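Local structure of glutathione S-transferase family protein (Pseudomonas putida, 3LXZ) at residues A[134-137]-A[138-141]; A[207-210]-A[211-215]. The protein probably catalyses the conjugation of reduced glutathione to a wide range of hydrophobic electrophiles, releasing a halide when the substrate is an organic halide. One frame throughout, in Å; residues are numbered along the deposited sequence.

Interaction 1: A[134-137]-A[138-141]; sequences FATL and KRNG
R139 folds back along its own helix until its guanidinium lies against A135 and T136. CG stands anti to the backbone N (chi1 165°) and the chain bends at chi3, which carries NH1 and NH2 back to the preceding turn. R139 NH2 comes to 4.0 Å from A135 CB, and A135 O sits 3.7 Å above one face of the guanidinium plane, displaced toward its rim. The T136 side chain runs slantwise past that of R139, T136 OG1 3.9 Å from R139 NH1. Both atoms hydrogen-bond to the carbonyl oxygen of P46 of the second subunit; OG1 also has A132 O as a hydrogen-bond partner, so its single proton must be shared between two carbonyls. These are the last two turns of helix 120-140 in the all-helical C-terminal domain of the glutathione transferase fold. Regular i to i+4 backbone bonds run through them, from K138 N to F134 O at 3.0 Å up to G141 N to L137 O at 2.8 Å, and G141, just past the end, leaves helical geometry. N140 CB rests 3.3 Å from T136 O, while its amide reaches across to helix 84-106, where ND2 bonds to the E92 and E96 carboxylates and OD1 to K89 NZ. On another side of the helix, F134 stacks on F178 and L137 packs against F159 and I101; K138 makes a cation-pi contact with F182.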
# COMPACT_ATOMS: atom_id res chain seq x y z
N PHE A 134 -14.37 4.61 3.78
CA PHE A 134 -15.54 4.88 2.94
C PHE A 134 -15.76 6.39 2.77
O PHE A 134 -16.13 6.83 1.67
CB PHE A 134 -16.80 4.17 3.48
CG PHE A 134 -16.91 2.76 3.01
CD1 PHE A 134 -17.29 2.49 1.70
CD2 PHE A 134 -16.59 1.69 3.85
CE1 PHE A 134 -17.38 1.16 1.22
CE2 PHE A 134 -16.70 0.34 3.37
CZ PHE A 134 -17.09 0.09 2.06
N ALA A 135 -15.51 7.16 3.82
CA ALA A 135 -15.59 8.64 3.73
C ALA A 135 -14.59 9.18 2.72
O ALA A 135 -14.95 10.04 1.89
CB ALA A 135 -15.38 9.29 5.10
N THR A 136 -13.35 8.68 2.79
CA THR A 136 -12.27 9.01 1.83
C THR A 136 -12.65 8.71 0.39
O THR A 136 -12.45 9.52 -0.52
CB THR A 136 -10.98 8.30 2.22
OG1 THR A 136 -10.52 8.78 3.48
CG2 THR A 136 -9.86 8.46 1.14
N LEU A 137 -13.21 7.53 0.18
CA LEU A 137 -13.63 7.13 -1.17
C LEU A 137 -14.74 8.04 -1.72
O LEU A 137 -14.73 8.40 -2.92
CB LEU A 137 -14.04 5.64 -1.18
CG LEU A 137 -14.44 5.03 -2.52
CD1 LEU A 137 -13.33 5.21 -3.57
CD2 LEU A 137 -14.86 3.55 -2.39
N LYS A 138 -15.65 8.44 -0.85
CA LYS A 138 -16.76 9.28 -1.28
C LYS A 138 -16.27 10.67 -1.66
O LYS A 138 -16.73 11.25 -2.65
CB LYS A 138 -17.82 9.42 -0.19
CG LYS A 138 -19.06 10.21 -0.66
CD LYS A 138 -19.86 10.72 0.54
CE LYS A 138 -20.29 9.54 1.31
NZ LYS A 138 -21.14 8.66 0.46
N ARG A 139 -15.32 11.18 -0.87
CA ARG A 139 -14.76 12.50 -1.05
C ARG A 139 -13.86 12.58 -2.28
O ARG A 139 -13.89 13.57 -3.03
CB ARG A 139 -14.03 12.86 0.25
CG ARG A 139 -13.06 13.99 0.32
CD ARG A 139 -12.43 14.00 1.71
NE ARG A 139 -13.43 13.95 2.79
CZ ARG A 139 -13.50 13.05 3.79
NH1 ARG A 139 -12.63 12.06 3.94
NH2 ARG A 139 -14.48 13.14 4.69
N ASN A 140 -13.07 11.53 -2.50
CA ASN A 140 -12.03 11.56 -3.54
C ASN A 140 -12.43 10.92 -4.86
O ASN A 140 -11.88 11.29 -5.90
CB ASN A 140 -10.73 10.93 -3.00
CG ASN A 140 -9.51 11.34 -3.79
OD1 ASN A 140 -9.39 12.48 -4.20
ND2 ASN A 140 -8.60 10.42 -3.99
N GLY A 141 -13.38 9.99 -4.81
CA GLY A 141 -13.83 9.25 -6.00
C GLY A 141 -14.69 10.11 -6.89
O GLY A 141 -15.40 10.98 -6.40

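Interaction 2: A[207-210]-A[211-215]; sequences ASMP and AFMEM
The carbonyl oxygen of M209 accepts the backbone N-H of M213 at 2.9 Å in a nearly straight bond (170°), and M213 CG packs against the same oxygen at 3.3 Å. Beside this bond the two selenomethionine side chains run alongside each other with the same heading. M209 leaves with CG anti to its N (chi1 177°), whereas M213 has CG beside its own N (chi1 -61°), and the two torsions bring the chains next to each other. M209 SE touches M213 CG at 4.0 Å and also reaches the edge of the F212 ring, near the ring plane, with CD2 4.3 Å away. The bonds on either side along the chain are F212 N to S208 O and E214 N to P210 O. P210 lies within helix 198-218 and, lacking an N-H, cannot bond to the preceding turn, and the helix kinks there. One residue on, a water takes the place of the direct A211 N to A207 O bond, donating to A207 O and accepting from A211 N, 2.9 Å from each. S208 OG is held by D204 O, a turn earlier. The segments form part of the closing helix of the chain, with P210 and E214 on its outer side. F212 faces inward, stacking on F8 beyond strand 3-7 and meeting V10 and Y34; its side chain lies about 7 Å from that of S11, a glutathione-binding residue, although no glutathione is bound to this chain. The end of the helix thus lies against the loops of the thioredoxin-like domain.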
# COMPACT_ATOMS: atom_id res chain seq x y z
N ALA A 207 -16.29 -23.04 -7.77
CA ALA A 207 -15.68 -24.34 -8.05
C ALA A 207 -14.49 -24.64 -7.14
O ALA A 207 -14.19 -25.80 -6.87
CB ALA A 207 -15.21 -24.36 -9.52
N SER A 208 -13.81 -23.57 -6.69
CA SER A 208 -12.56 -23.63 -5.95
C SER A 208 -12.79 -23.59 -4.45
O SER A 208 -11.87 -23.83 -3.67
CB SER A 208 -11.66 -22.44 -6.34
OG SER A 208 -11.17 -22.60 -7.68
N MSE A 209 -14.00 -23.25 -4.07
CA MSE A 209 -14.29 -23.00 -2.67
C MSE A 209 -14.07 -24.25 -1.79
O MSE A 209 -13.45 -24.15 -0.71
CB MSE A 209 -15.71 -22.40 -2.49
CG MSE A 209 -16.12 -22.17 -1.02
SE MSE A 209 -15.14 -20.62 -0.25
CE MSE A 209 -15.96 -19.25 -1.42
N PRO A 210 -14.55 -25.44 -2.23
CA PRO A 210 -14.42 -26.57 -1.30
C PRO A 210 -12.94 -26.91 -1.01
O PRO A 210 -12.58 -27.24 0.13
CB PRO A 210 -15.13 -27.71 -2.05
CG PRO A 210 -16.14 -27.02 -2.93
CD PRO A 210 -15.42 -25.77 -3.38
N ALA A 211 -12.08 -26.82 -2.02
CA ALA A 211 -10.66 -27.12 -1.77
C ALA A 211 -10.03 -26.09 -0.86
O ALA A 211 -9.25 -26.44 0.04
CB ALA A 211 -9.88 -27.19 -3.07
N PHE A 212 -10.34 -24.82 -1.11
CA PHE A 212 -9.86 -23.76 -0.23
C PHE A 212 -10.27 -24.03 1.23
O PHE A 212 -9.43 -24.05 2.14
CB PHE A 212 -10.34 -22.39 -0.72
CG PHE A 212 -9.99 -21.28 0.21
CD1 PHE A 212 -8.66 -20.97 0.47
CD2 PHE A 212 -11.00 -20.57 0.86
CE1 PHE A 212 -8.32 -19.94 1.35
CE2 PHE A 212 -10.67 -19.54 1.78
CZ PHE A 212 -9.34 -19.23 2.00
N MSE A 213 -11.55 -24.32 1.45
CA MSE A 213 -12.01 -24.58 2.81
C MSE A 213 -11.37 -25.83 3.44
O MSE A 213 -11.14 -25.89 4.65
CB MSE A 213 -13.53 -24.66 2.87
CG MSE A 213 -14.23 -23.40 2.43
SE MSE A 213 -13.79 -21.82 3.52
CE MSE A 213 -14.34 -22.56 5.25
N GLU A 214 -11.11 -26.84 2.61
CA GLU A 214 -10.43 -28.04 3.08
C GLU A 214 -8.98 -27.70 3.48
O GLU A 214 -8.50 -28.18 4.50
CB GLU A 214 -10.45 -29.13 2.00
CG GLU A 214 -9.97 -30.52 2.46
CD GLU A 214 -10.92 -31.18 3.45
OE1 GLU A 214 -12.15 -31.01 3.35
OE2 GLU A 214 -10.42 -31.88 4.34
N MSE A 215 -8.32 -26.86 2.68
CA MSE A 215 -6.98 -26.39 3.01
C MSE A 215 -7.01 -25.68 4.38
O MSE A 215 -6.16 -25.92 5.25
CB MSE A 215 -6.47 -25.46 1.90
CG MSE A 215 -5.01 -25.03 2.02
SE MSE A 215 -4.75 -23.50 3.25
CE MSE A 215 -5.84 -22.19 2.29
O HOH W 1 -12.79 -27.17 -4.78

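In the fold
Both interactions are short stretches of helix, interaction 1 closing helix 120-140 and interaction 2 spanning a kink in helix 198-218. They share no element: their centres are 34 Å apart, on opposite sides of the chain's centre, and their nearest atoms stay about 20 Å apart. Interaction 1 is partly buried, with polar groups turned to the second subunit and to helix 84-106 and aromatic and aliphatic groups packed within the C-terminal domain. Interaction 2 lies at the surface, carried by backbone bonds, (seleno)methionine packing against an aromatic edge, and a bridging water. It alone lies near the glutathione site; interaction 1 belongs to the dimer contact.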